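Local coordinates for protein cytochrome c552 (Thermochromatium tepidum, PDB 5ZE8) that binds five covalently attached hemes c and, as a low-potential multiheme cytochrome of a purple sulfur photosynthetic bacterium, probably carries electrons, at residues A[41-46]-A[121-126]; A[53-58]-A[269-274]; A[348-353]-A[386-391]. All blocks are in the same frame, centred on the assembly; numbering follows the deposited sequence. Where two conformers were deposited one is given.

Interaction 1. Residues A[41-46]-A[121-126]; sequences SSELCA and YTEGVN. With HEC (heme c), chain B.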
loop_
_atom_site.group_PDB
_atom_site.type_symbol
_atom_site.label_atom_id
_atom_site.label_comp_id
_atom_site.label_asym_id
_atom_site.label_seq_id
_atom_site.Cartn_x
_atom_site.Cartn_y
_atom_site.Cartn_z
ATOM N N SER A 41 16.529 -11.898 -13.108
ATOM C CA SER A 41 16.722 -10.801 -12.165
ATOM C C SER A 41 16.368 -9.485 -12.811
ATOM O O SER A 41 16.689 -9.186 -13.966
ATOM C CB SER A 41 18.197 -10.709 -11.731
ATOM O OG SER A 41 18.400 -9.585 -10.898
ATOM N N SER A 42 15.867 -8.602 -11.955
ATOM C CA SER A 42 15.542 -7.207 -12.364
ATOM C C SER A 42 16.813 -6.461 -12.857
ATOM O O SER A 42 16.721 -5.437 -13.587
ATOM C CB SER A 42 14.859 -6.461 -11.220
ATOM O OG SER A 42 13.699 -7.192 -10.773
ATOM N N GLU A 43 17.984 -6.902 -12.373
ATOM C CA GLU A 43 19.245 -6.335 -12.815
ATOM C C GLU A 43 19.426 -6.523 -14.337
ATOM O O GLU A 43 20.109 -5.696 -14.966
ATOM C CB GLU A 43 20.426 -6.945 -12.025
ATOM C CG GLU A 43 20.351 -6.738 -10.550
ATOM C CD GLU A 43 20.452 -5.286 -10.129
ATOM O OE1 GLU A 43 21.258 -4.562 -10.746
ATOM O OE2 GLU A 43 19.759 -4.866 -9.129
ATOM N N LEU A 44 18.925 -7.583 -14.925
ATOM C CA LEU A 44 19.027 -7.775 -16.359
ATOM C C LEU A 44 18.215 -6.715 -17.085
ATOM O O LEU A 44 18.722 -6.035 -17.947
ATOM C CB LEU A 44 18.548 -9.169 -16.807
ATOM C CG LEU A 44 18.548 -9.266 -18.368
ATOM C CD1 LEU A 44 19.984 -9.037 -18.878
ATOM C CD2 LEU A 44 17.994 -10.539 -18.893
ATOM N N CYS A 45 16.999 -6.464 -16.645
ATOM C CA CYS A 45 16.128 -5.461 -17.197
ATOM C C CYS A 45 16.715 -4.092 -17.127
ATOM O O CYS A 45 16.540 -3.301 -18.034
ATOM C CB CYS A 45 14.754 -5.516 -16.506
ATOM S SG CYS A 45 13.989 -7.121 -16.289
ATOM N N ALA A 46 17.475 -3.783 -16.058
ATOM C CA ALA A 46 18.056 -2.506 -15.797
ATOM C C ALA A 46 19.059 -2.149 -16.847
ATOM O O ALA A 46 19.282 -0.978 -17.031
ATOM C CB ALA A 46 18.784 -2.492 -14.473
ATOM N N TYR A 121 13.628 -14.305 -5.629
ATOM C CA TYR A 121 12.923 -14.290 -4.378
ATOM C C TYR A 121 13.288 -13.041 -3.555
ATOM O O TYR A 121 12.436 -12.391 -2.948
ATOM C CB TYR A 121 13.278 -15.597 -3.584
ATOM C CG TYR A 121 13.236 -16.860 -4.404
ATOM C CD1 TYR A 121 12.382 -17.023 -5.503
ATOM C CD2 TYR A 121 14.062 -17.927 -4.063
ATOM C CE1 TYR A 121 12.340 -18.208 -6.242
ATOM C CE2 TYR A 121 14.023 -19.094 -4.811
ATOM C CZ TYR A 121 13.205 -19.239 -5.867
ATOM O OH TYR A 121 13.135 -20.379 -6.625
ATOM N N THR A 122 14.585 -12.655 -3.546
ATOM C CA THR A 122 14.974 -11.518 -2.744
ATOM C C THR A 122 14.408 -10.187 -3.271
ATOM O O THR A 122 14.204 -9.280 -2.469
ATOM C CB THR A 122 16.495 -11.338 -2.541
ATOM O OG1 THR A 122 17.120 -11.129 -3.778
ATOM C CG2 THR A 122 17.049 -12.637 -1.952
ATOM N N GLU A 123 14.131 -10.153 -4.552
ATOM C CA GLU A 123 13.615 -8.961 -5.183
ATOM C C GLU A 123 12.111 -8.782 -5.004
ATOM O O GLU A 123 11.587 -7.753 -5.512
ATOM C CB GLU A 123 13.949 -8.970 -6.683
ATOM C CG GLU A 123 15.467 -8.922 -6.953
ATOM C CD GLU A 123 15.826 -9.064 -8.399
ATOM O OE1 GLU A 123 14.966 -9.128 -9.296
ATOM O OE2 GLU A 123 17.059 -9.106 -8.735
ATOM N N GLY A 124 11.420 -9.692 -4.314
ATOM C CA GLY A 124 10.040 -9.357 -3.936
ATOM C C GLY A 124 9.124 -9.237 -5.186
ATOM O O GLY A 124 9.164 -10.122 -6.072
ATOM N N VAL A 125 8.335 -8.164 -5.182
ATOM C CA VAL A 125 7.448 -7.935 -6.320
ATOM C C VAL A 125 8.285 -7.209 -7.387
ATOM O O VAL A 125 8.353 -5.986 -7.409
ATOM C CB VAL A 125 6.227 -7.121 -5.840
ATOM C CG1 VAL A 125 5.257 -6.902 -6.994
ATOM C CG2 VAL A 125 5.439 -7.861 -4.794
ATOM N N ASN A 126 8.879 -8.015 -8.251
ATOM C CA ASN A 126 9.891 -7.536 -9.179
ATOM C C ASN A 126 9.381 -7.447 -10.603
ATOM O O ASN A 126 8.195 -7.669 -10.841
ATOM C CB ASN A 126 11.148 -8.345 -9.017
ATOM C CG ASN A 126 11.100 -9.697 -9.614
ATOM O OD1 ASN A 126 10.060 -10.139 -10.091
ATOM N ND2 ASN A 126 12.293 -10.400 -9.621
HETATM FE FE HEC B . 12.366 -4.304 -22.308
HETATM C CHA HEC B . 10.107 -2.302 -23.949
HETATM C CHB HEC B . 9.985 -5.137 -19.998
HETATM C CHC HEC B . 14.636 -6.236 -20.599
HETATM C CHD HEC B . 14.827 -3.414 -24.497
HETATM N NA HEC B . 10.423 -3.879 -22.055
HETATM C C1A HEC B . 9.674 -3.034 -22.862
HETATM C C2A HEC B . 8.329 -2.971 -22.397
HETATM C C3A HEC B . 8.282 -3.743 -21.253
HETATM C C4A HEC B . 9.570 -4.338 -21.050
HETATM C CMA HEC B . 7.063 -4.030 -20.389
HETATM C CAA HEC B . 7.236 -2.107 -22.963
HETATM C CBA HEC B . 6.639 -2.578 -24.295
HETATM C CGA HEC B . 5.411 -1.699 -24.485
HETATM O O1A HEC B . 5.542 -0.559 -24.943
HETATM O O2A HEC B . 4.252 -2.131 -24.323
HETATM N NB HEC B . 12.302 -5.478 -20.620
HETATM C C1B HEC B . 11.217 -5.656 -19.814
HETATM C C2B HEC B . 11.593 -6.477 -18.735
HETATM C C3B HEC B . 12.903 -6.801 -18.825
HETATM C C4B HEC B . 13.322 -6.152 -20.096
HETATM C CMB HEC B . 10.558 -6.809 -17.621
HETATM C CAB HEC B . 13.686 -7.797 -18.019
HETATM C CBB HEC B . 13.126 -9.106 -17.813
HETATM N NC HEC B . 14.360 -4.744 -22.546
HETATM C C1C HEC B . 15.087 -5.584 -21.713
HETATM C C2C HEC B . 16.459 -5.550 -22.105
HETATM C C3C HEC B . 16.562 -4.695 -23.200
HETATM C C4C HEC B . 15.244 -4.236 -23.484
HETATM C CMC HEC B . 17.555 -6.222 -21.297
HETATM C CAC HEC B . 17.770 -4.267 -23.997
HETATM C CBC HEC B . 18.757 -5.165 -24.326
HETATM N ND HEC B . 12.434 -3.129 -23.836
HETATM C C1D HEC B . 13.552 -2.900 -24.623
HETATM C C2D HEC B . 13.232 -1.945 -25.662
HETATM C C3D HEC B . 11.937 -1.633 -25.534
HETATM C C4D HEC B . 11.438 -2.405 -24.357
HETATM C CMD HEC B . 14.182 -1.394 -26.731
HETATM C CAD HEC B . 11.160 -0.620 -26.337
HETATM C CBD HEC B . 11.133 0.754 -25.667
HETATM C CGD HEC B . 12.312 1.328 -24.941
HETATM O O1D HEC B . 13.279 1.796 -25.623
HETATM O O2D HEC B . 12.286 1.353 -23.671
HETATM O O HOH W 1 17.502 -5.760 -8.105
#

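Interaction 2. Residues A[53-58]-A[269-274]; sequences YRQWKG and DHSMGG. With HEC (heme c), chain D.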
loop_
_atom_site.group_PDB
_atom_site.type_symbol
_atom_site.label_atom_id
_atom_site.label_comp_id
_atom_site.label_asym_id
_atom_site.label_seq_id
_atom_site.Cartn_x
_atom_site.Cartn_y
_atom_site.Cartn_z
ATOM N N TYR A 53 13.974 0.954 -13.544
ATOM C CA TYR A 53 14.691 0.258 -12.501
ATOM C C TYR A 53 14.963 1.122 -11.268
ATOM O O TYR A 53 14.719 0.706 -10.130
ATOM C CB TYR A 53 16.026 -0.321 -13.011
ATOM C CG TYR A 53 16.825 -1.043 -11.923
ATOM C CD1 TYR A 53 16.557 -2.361 -11.580
ATOM C CD2 TYR A 53 17.762 -0.337 -11.205
ATOM C CE1 TYR A 53 17.312 -2.964 -10.627
ATOM C CE2 TYR A 53 18.480 -0.916 -10.202
ATOM C CZ TYR A 53 18.216 -2.224 -9.919
ATOM O OH TYR A 53 18.962 -2.740 -8.930
ATOM N N ARG A 54 15.428 2.339 -11.509
ATOM C CA ARG A 54 15.709 3.223 -10.387
ATOM C C ARG A 54 14.457 3.479 -9.508
ATOM O O ARG A 54 14.486 3.413 -8.281
ATOM C CB ARG A 54 16.277 4.580 -10.818
ATOM C CG ARG A 54 16.466 5.552 -9.670
ATOM C CD ARG A 54 17.354 6.736 -10.066
ATOM N NE ARG A 54 17.165 7.017 -11.400
ATOM C CZ ARG A 54 17.958 6.796 -12.460
ATOM N NH1 ARG A 54 19.246 6.506 -12.434
ATOM N NH2 ARG A 54 17.386 6.980 -13.644
ATOM N N GLN A 55 13.327 3.707 -10.177
ATOM C CA GLN A 55 12.069 3.945 -9.461
ATOM C C GLN A 55 11.616 2.704 -8.707
ATOM O O GLN A 55 11.246 2.813 -7.507
ATOM C CB GLN A 55 11.026 4.367 -10.468
ATOM C CG GLN A 55 11.246 5.766 -11.090
ATOM C CD GLN A 55 10.350 6.036 -12.293
ATOM O OE1 GLN A 55 9.748 5.152 -12.885
ATOM N NE2 GLN A 55 10.430 7.319 -12.755
ATOM N N TRP A 56 11.638 1.577 -9.397
ATOM C CA TRP A 56 11.222 0.310 -8.839
ATOM C C TRP A 56 12.086 -0.055 -7.626
ATOM O O TRP A 56 11.546 -0.511 -6.624
ATOM C CB TRP A 56 11.258 -0.814 -9.900
ATOM C CG TRP A 56 11.089 -2.192 -9.252
ATOM C CD1 TRP A 56 9.951 -2.744 -8.822
ATOM C CD2 TRP A 56 12.126 -3.068 -8.915
ATOM N NE1 TRP A 56 10.204 -3.908 -8.200
ATOM C CE2 TRP A 56 11.547 -4.145 -8.240
ATOM C CE3 TRP A 56 13.495 -3.063 -9.127
ATOM C CZ2 TRP A 56 12.264 -5.186 -7.767
ATOM C CZ3 TRP A 56 14.230 -4.116 -8.581
ATOM C CH2 TRP A 56 13.579 -5.180 -7.960
ATOM N N LYS A 57 13.398 0.149 -7.714
ATOM C CA LYS A 57 14.301 -0.347 -6.678
ATOM C C LYS A 57 14.078 0.285 -5.368
ATOM O O LYS A 57 14.259 -0.356 -4.305
ATOM C CB LYS A 57 15.742 -0.188 -7.141
ATOM C CG LYS A 57 16.771 -0.912 -6.286
ATOM C CD LYS A 57 16.620 -2.405 -6.284
ATOM C CE LYS A 57 17.775 -3.170 -5.568
ATOM N NZ LYS A 57 17.385 -4.610 -5.334
ATOM N N GLY A 58 13.667 1.533 -5.364
ATOM C CA GLY A 58 13.296 2.233 -4.165
ATOM C C GLY A 58 11.921 2.016 -3.593
ATOM O O GLY A 58 11.581 2.553 -2.568
ATOM N N ASP A 269 5.634 5.933 -14.378
ATOM C CA ASP A 269 6.427 5.977 -13.169
ATOM C C ASP A 269 6.179 4.705 -12.310
ATOM O O ASP A 269 5.032 4.359 -11.998
ATOM C CB ASP A 269 6.091 7.222 -12.368
ATOM C CG ASP A 269 7.084 7.517 -11.250
ATOM O OD1 ASP A 269 7.725 6.662 -10.651
ATOM O OD2 ASP A 269 7.365 8.696 -10.972
ATOM N N HIS A 270 7.271 3.974 -12.059
ATOM C CA HIS A 270 7.211 2.725 -11.246
ATOM C C HIS A 270 7.546 2.926 -9.761
ATOM O O HIS A 270 7.700 1.943 -8.999
ATOM C CB HIS A 270 8.081 1.682 -11.852
ATOM C CG HIS A 270 7.499 0.985 -13.027
ATOM N ND1 HIS A 270 7.127 1.628 -14.212
ATOM C CD2 HIS A 270 7.317 -0.348 -13.231
ATOM C CE1 HIS A 270 6.771 0.665 -15.083
ATOM N NE2 HIS A 270 6.841 -0.521 -14.493
ATOM N N SER A 271 7.652 4.136 -9.277
ATOM C CA SER A 271 7.961 4.354 -7.831
ATOM C C SER A 271 6.856 3.812 -6.931
ATOM O O SER A 271 7.205 3.281 -5.870
ATOM C CB SER A 271 8.106 5.874 -7.514
ATOM O OG SER A 271 9.240 6.424 -8.230
ATOM N N MET A 272 5.583 4.074 -7.275
ATOM C CA MET A 272 4.434 3.480 -6.576
ATOM C C MET A 272 4.552 3.641 -5.058
ATOM O O MET A 272 4.454 2.686 -4.271
ATOM C CB MET A 272 4.293 2.022 -7.019
ATOM C CG MET A 272 3.986 1.950 -8.511
ATOM S SD MET A 272 3.485 0.267 -9.039
ATOM C CE MET A 272 4.623 -0.019 -10.312
ATOM N N GLY A 273 4.776 4.861 -4.657
ATOM C CA GLY A 273 4.798 5.228 -3.261
ATOM C C GLY A 273 3.430 5.437 -2.628
ATOM O O GLY A 273 2.464 5.903 -3.243
ATOM N N GLY A 274 3.331 5.013 -1.376
ATOM C CA GLY A 274 2.175 5.206 -0.591
ATOM C C GLY A 274 2.582 5.680 0.798
ATOM O O GLY A 274 3.149 6.746 0.987
HETATM FE FE HEC D . 6.495 -2.393 -15.318
HETATM C CHA HEC D . 4.680 -0.668 -17.734
HETATM C CHB HEC D . 9.223 -2.312 -17.300
HETATM C CHC HEC D . 8.448 -3.531 -12.653
HETATM C CHD HEC D . 3.662 -3.067 -13.610
HETATM N NA HEC D . 6.878 -1.639 -17.113
HETATM C C1A HEC D . 6.032 -0.948 -17.940
HETATM C C2A HEC D . 6.761 -0.470 -19.081
HETATM C C3A HEC D . 8.060 -0.960 -18.971
HETATM C C4A HEC D . 8.100 -1.665 -17.758
HETATM C CMA HEC D . 9.262 -0.767 -19.898
HETATM C CAA HEC D . 6.162 0.467 -20.150
HETATM C CBA HEC D . 6.420 1.889 -19.634
HETATM C CGA HEC D . 5.905 2.928 -20.611
HETATM O O1A HEC D . 6.102 2.786 -21.852
HETATM O O2A HEC D . 5.444 3.995 -20.173
HETATM N NB HEC D . 8.459 -2.855 -15.021
HETATM C C1B HEC D . 9.357 -2.780 -15.991
HETATM C C2B HEC D . 10.638 -3.177 -15.432
HETATM C C3B HEC D . 10.461 -3.471 -14.126
HETATM C C4B HEC D . 9.050 -3.310 -13.876
HETATM C CMB HEC D . 11.947 -3.143 -16.187
HETATM C CAB HEC D . 11.396 -3.765 -13.037
HETATM C CBB HEC D . 12.449 -2.865 -12.826
HETATM N NC HEC D . 6.123 -3.144 -13.507
HETATM C C1C HEC D . 7.024 -3.517 -12.514
HETATM C C2C HEC D . 6.345 -3.944 -11.354
HETATM C C3C HEC D . 4.980 -3.912 -11.617
HETATM C C4C HEC D . 4.861 -3.363 -12.963
HETATM C CMC HEC D . 7.049 -4.507 -10.138
HETATM C CAC HEC D . 3.858 -4.282 -10.697
HETATM C CBC HEC D . 3.801 -3.734 -9.365
HETATM N ND HEC D . 4.615 -1.962 -15.603
HETATM C C1D HEC D . 3.567 -2.350 -14.789
HETATM C C2D HEC D . 2.256 -1.853 -15.300
HETATM C C3D HEC D . 2.557 -1.189 -16.441
HETATM C C4D HEC D . 4.029 -1.241 -16.644
HETATM C CMD HEC D . 0.904 -2.172 -14.759
HETATM C CAD HEC D . 1.567 -0.517 -17.345
HETATM C CBD HEC D . 1.230 0.896 -16.849
HETATM C CGD HEC D . -0.048 1.392 -17.510
HETATM O O1D HEC D . -1.055 1.669 -16.845
HETATM O O2D HEC D . -0.028 1.620 -18.707
#

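Interaction 3. Residues A[348-353]-A[386-391]; sequences PRAYFA and LNYEIP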
loop_
_atom_site.group_PDB
_atom_site.type_symbol
_atom_site.label_atom_id
_atom_site.label_comp_id
_atom_site.label_asym_id
_atom_site.label_seq_id
_atom_site.Cartn_x
_atom_site.Cartn_y
_atom_site.Cartn_z
ATOM N N PRO A 348 -11.937 10.273 20.253
ATOM C CA PRO A 348 -12.087 9.251 19.190
ATOM C C PRO A 348 -12.571 9.695 17.825
ATOM O O PRO A 348 -12.174 9.037 16.819
ATOM C CB PRO A 348 -13.030 8.223 19.842
ATOM C CG PRO A 348 -12.692 8.382 21.331
ATOM C CD PRO A 348 -12.534 9.821 21.533
ATOM N N ARG A 349 -13.262 10.820 17.722
ATOM C CA ARG A 349 -13.672 11.352 16.457
ATOM C C ARG A 349 -12.460 11.849 15.694
ATOM O O ARG A 349 -12.609 11.965 14.461
ATOM C CB ARG A 349 -14.698 12.490 16.604
ATOM C CG ARG A 349 -16.005 11.978 17.200
ATOM C CD ARG A 349 -16.805 12.977 18.073
ATOM N NE ARG A 349 -17.493 12.259 19.183
ATOM C CZ ARG A 349 -18.517 12.707 19.926
ATOM N NH1 ARG A 349 -19.056 13.924 19.751
ATOM N NH2 ARG A 349 -19.005 11.909 20.876
ATOM N N ALA A 350 -11.354 12.119 16.371
ATOM C CA ALA A 350 -10.142 12.576 15.735
ATOM C C ALA A 350 -9.135 11.414 15.461
ATOM O O ALA A 350 -7.982 11.682 15.171
ATOM C CB ALA A 350 -9.502 13.707 16.572
ATOM N N TYR A 351 -9.572 10.130 15.614
ATOM C CA TYR A 351 -8.764 8.966 15.316
ATOM C C TYR A 351 -9.444 8.237 14.152
ATOM O O TYR A 351 -10.619 7.892 14.218
ATOM C CB TYR A 351 -8.655 8.093 16.543
ATOM C CG TYR A 351 -7.759 6.907 16.374
ATOM C CD1 TYR A 351 -6.457 7.019 15.907
ATOM C CD2 TYR A 351 -8.233 5.626 16.693
ATOM C CE1 TYR A 351 -5.643 5.927 15.793
ATOM C CE2 TYR A 351 -7.389 4.547 16.573
ATOM C CZ TYR A 351 -6.096 4.702 16.084
ATOM O OH TYR A 351 -5.257 3.589 15.950
ATOM N N PHE A 352 -8.705 8.081 13.058
ATOM C CA PHE A 352 -9.223 7.588 11.805
ATOM C C PHE A 352 -8.536 6.251 11.566
ATOM O O PHE A 352 -7.343 6.138 11.196
ATOM C CB PHE A 352 -8.819 8.558 10.688
ATOM C CG PHE A 352 -9.347 9.958 10.869
ATOM C CD1 PHE A 352 -8.667 10.854 11.650
ATOM C CD2 PHE A 352 -10.529 10.335 10.305
ATOM C CE1 PHE A 352 -9.127 12.156 11.835
ATOM C CE2 PHE A 352 -11.015 11.652 10.488
ATOM C CZ PHE A 352 -10.314 12.517 11.238
ATOM N N ALA A 353 -9.270 5.208 11.835
ATOM C CA ALA A 353 -8.678 3.838 11.950
ATOM C C ALA A 353 -9.760 2.762 11.804
ATOM O O ALA A 353 -10.954 3.026 11.943
ATOM C CB ALA A 353 -7.983 3.637 13.265
ATOM N N LEU A 386 -15.107 18.267 11.286
ATOM C CA LEU A 386 -15.108 18.137 12.738
ATOM C C LEU A 386 -15.141 19.505 13.377
ATOM O O LEU A 386 -14.283 20.345 13.081
ATOM C CB LEU A 386 -13.876 17.372 13.243
ATOM C CG LEU A 386 -13.682 15.929 12.765
ATOM C CD1 LEU A 386 -12.491 15.315 13.486
ATOM C CD2 LEU A 386 -14.922 15.065 12.974
ATOM N N ASN A 387 -16.089 19.670 14.303
ATOM C CA ASN A 387 -16.344 20.913 15.013
ATOM C C ASN A 387 -15.856 20.881 16.420
ATOM O O ASN A 387 -16.103 19.935 17.187
ATOM C CB ASN A 387 -17.829 21.225 14.996
ATOM C CG ASN A 387 -18.369 21.301 13.588
ATOM O OD1 ASN A 387 -18.098 22.261 12.873
ATOM N ND2 ASN A 387 -19.116 20.262 13.164
ATOM N N TYR A 388 -15.146 21.945 16.773
ATOM C CA TYR A 388 -14.742 22.098 18.143
ATOM C C TYR A 388 -15.127 23.448 18.727
ATOM O O TYR A 388 -15.229 24.425 17.995
ATOM C CB TYR A 388 -13.239 21.925 18.205
ATOM C CG TYR A 388 -12.809 20.508 17.934
ATOM C CD1 TYR A 388 -12.705 19.578 18.947
ATOM C CD2 TYR A 388 -12.448 20.101 16.652
ATOM C CE1 TYR A 388 -12.210 18.264 18.669
ATOM C CE2 TYR A 388 -12.030 18.823 16.386
ATOM C CZ TYR A 388 -11.922 17.895 17.369
ATOM O OH TYR A 388 -11.516 16.562 17.102
ATOM N N GLU A 389 -15.350 23.478 20.041
ATOM C CA GLU A 389 -15.641 24.722 20.766
ATOM C C GLU A 389 -14.513 24.983 21.765
ATOM O O GLU A 389 -14.307 24.248 22.722
ATOM C CB GLU A 389 -16.993 24.598 21.422
ATOM C CG GLU A 389 -18.148 24.421 20.423
ATOM C CD GLU A 389 -18.770 25.714 19.929
ATOM O OE1 GLU A 389 -19.916 25.653 19.438
ATOM O OE2 GLU A 389 -18.170 26.810 20.059
ATOM N N ILE A 390 -13.742 25.985 21.456
ATOM C CA ILE A 390 -12.497 26.274 22.175
ATOM C C ILE A 390 -12.737 27.532 23.073
ATOM O O ILE A 390 -13.065 28.580 22.562
ATOM C CB ILE A 390 -11.292 26.575 21.234
ATOM C CG1 ILE A 390 -11.016 25.346 20.301
ATOM C CG2 ILE A 390 -10.037 26.844 22.072
ATOM C CD1 ILE A 390 -9.960 25.616 19.284
ATOM N N PRO A 391 -12.447 27.422 24.375
ATOM C CA PRO A 391 -12.540 28.648 25.197
ATOM C C PRO A 391 -11.623 29.745 24.619
ATOM O O PRO A 391 -10.425 29.492 24.273
ATOM C CB PRO A 391 -12.086 28.170 26.586
ATOM C CG PRO A 391 -12.184 26.679 26.542
ATOM C CD PRO A 391 -12.011 26.239 25.150
#

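Interaction 1. Residues A[41-46]-A[121-126]
Glu-123 reaches the start of helix 42-46 with its chain extended beyond CG (chi2 174°), while Ser-41 and Ser-42 turn their hydroxyls to meet it: OG of Ser-41 lies opposite its backbone N (chi1 176°), and OG of Ser-42 sits beside its own. The carboxylate thus takes one hydroxyl on each oxygen. Ser-41 OG donates to Glu-123 OE2 at 2.6 Å, on the syn lone pair. Glu-123 OE1 is gripped by three donors. Ser-42 N comes to Glu-123 OE1 at 2.9 Å on the syn side, tilted 15° from the carboxylate plane and almost straight, whereas Ser-42 OG meets Glu-123 OE1 at 2.7 Å from well above that plane. Asn-126 ND2 approaches Glu-123 OE1 from the anti side, 3.0 Å away. Bonds to both oxygens should fix the orientation of the buried carboxylate and its rotation about CG-CD, and a partial positive charge at the helix start would probably favour its ionised form. Ser-41 is also the N-cap, since its OG accepts from Glu-43 N at 3.1 Å; Glu-123 is therefore a second shell behind the cap. Three residues on from Ser-42, Cys-45 SG is joined to heme c CAB as a thioether. Asn-126 in turn caps helix 127-131 through OD1, and Ser-42, Glu-123 and Asn-126 all pack on Trp-56 of helix 50-57, placing the carboxylate where these three helices converge.

Interaction 2. Residues A[53-58]-A[269-274]
Among the polar contacts, a single hydrogen bond joins the segments: His-270 N donates to Gln-55 OE1 at 2.9 Å, nearly straight at the hydrogen (168°) but arriving from above the carbonyl plane. Gln-55 gets there with its chain extended beyond CG (chi2 168°). Asp-269 OD1 is occupied within its own segment, taking Ser-271 N on its anti side, which closes an Asx turn, and Ser-271 OG at 2.9 Å on its syn lone pair.

Stacking adds to this. The Gln-55 amide and the Asp-269 carboxylate lie 15° from parallel, with Gln-55 CD 3.2 Å from Asp-269 OD1, so the flat groups overlap without a bond between them.

Van der Waals contacts complete the join: Gln-55 CB rests 3.5 Å from Ser-271 OG, and Trp-56 CA lies 3.9 Å from His-270 O. Trp-56 then turns away toward the heme, where CAB lies over one face of its ring near the rim, while its NE1 is hydrogen-bonded to Val-125 O.

Metal coordination is the fourth kind. His-270 NE2 binds the heme iron at 2.1 Å, and its ND1 is hydrogen-bonded to Ala-268 O, which should restrict the rotation of the ring. With His-131 as the other iron ligand, this is a bis-histidine heme c site; loop 269-274 supplies one histidine from far along the chain, held to helix 50-57 by the bond from His-270 N to the Gln-55 side chain.

Interaction 3. Residues A[348-353]-A[386-391]
Apolar packing centres on Leu-386, whose CB points toward the turn at residues 348-351. With CG beside the backbone N (chi1 -61°), the branch is then sent to Arg-349 O and Phe-352. Two conformers were deposited; the methyl contacts hold for the one given and are doubtful for the other. Leu-386 CD1 lies 4.2 Å from Phe-352 CZ, the two side chains coming from opposite directions, and the methyl meets the far end of the ring obliquely. The same methyl, Leu-386 CD1, is 4.3 Å from Ala-350 CA. Of the Arg-349 side chain, CB comes nearest, 4.5 Å from Leu-386 CD2, before the guanidinium end leads off.

Contacts between carbon and oxygen form the second group. Arg-349 O sits 3.5 Å from Leu-386 CD1, so the methyl lies against a peptide carbonyl. Two residues further along the strand, Tyr-388 brings its ring to the same turn and sets OH 3.5 Å from Ala-350 CB. That hydroxyl is hydrogen-bonded to Asp-347, just before the segment, which ties the tip of the ring to the turn containing Ala-350.

Backbone pairing does not link the segments. Tyr-351 N bonds to Pro-348 O within the turn, Phe-352 pairs with Leu-321, and Leu-386 and Tyr-388 pair with strand 297-306. Leu-386 thus bridges two sheets by side chain alone. Between the two segments themselves, placement rests on shape and apolar burial; the Asp-347 bond is the directional tie close by.

In the fold
Interactions 1 and 2 adjoin, their centres 13 Å apart, and share Trp-56; helices 42-46 and 50-57, which carry their first segments, follow each other in the chain. Their segments alternate along the chain, so the 41-58 region is held both by residues 121-126 and by the much later loop 269-274, which knits the heme-bearing part together. Interaction 3 follows both in sequence and lies on the opposite side of the chain's centre, 45 Å from interaction 1 and 36 Å from interaction 2 between centres. There it joins the three-stranded sheet to the six-stranded one, in the beta-rich part, beyond the main heme cluster.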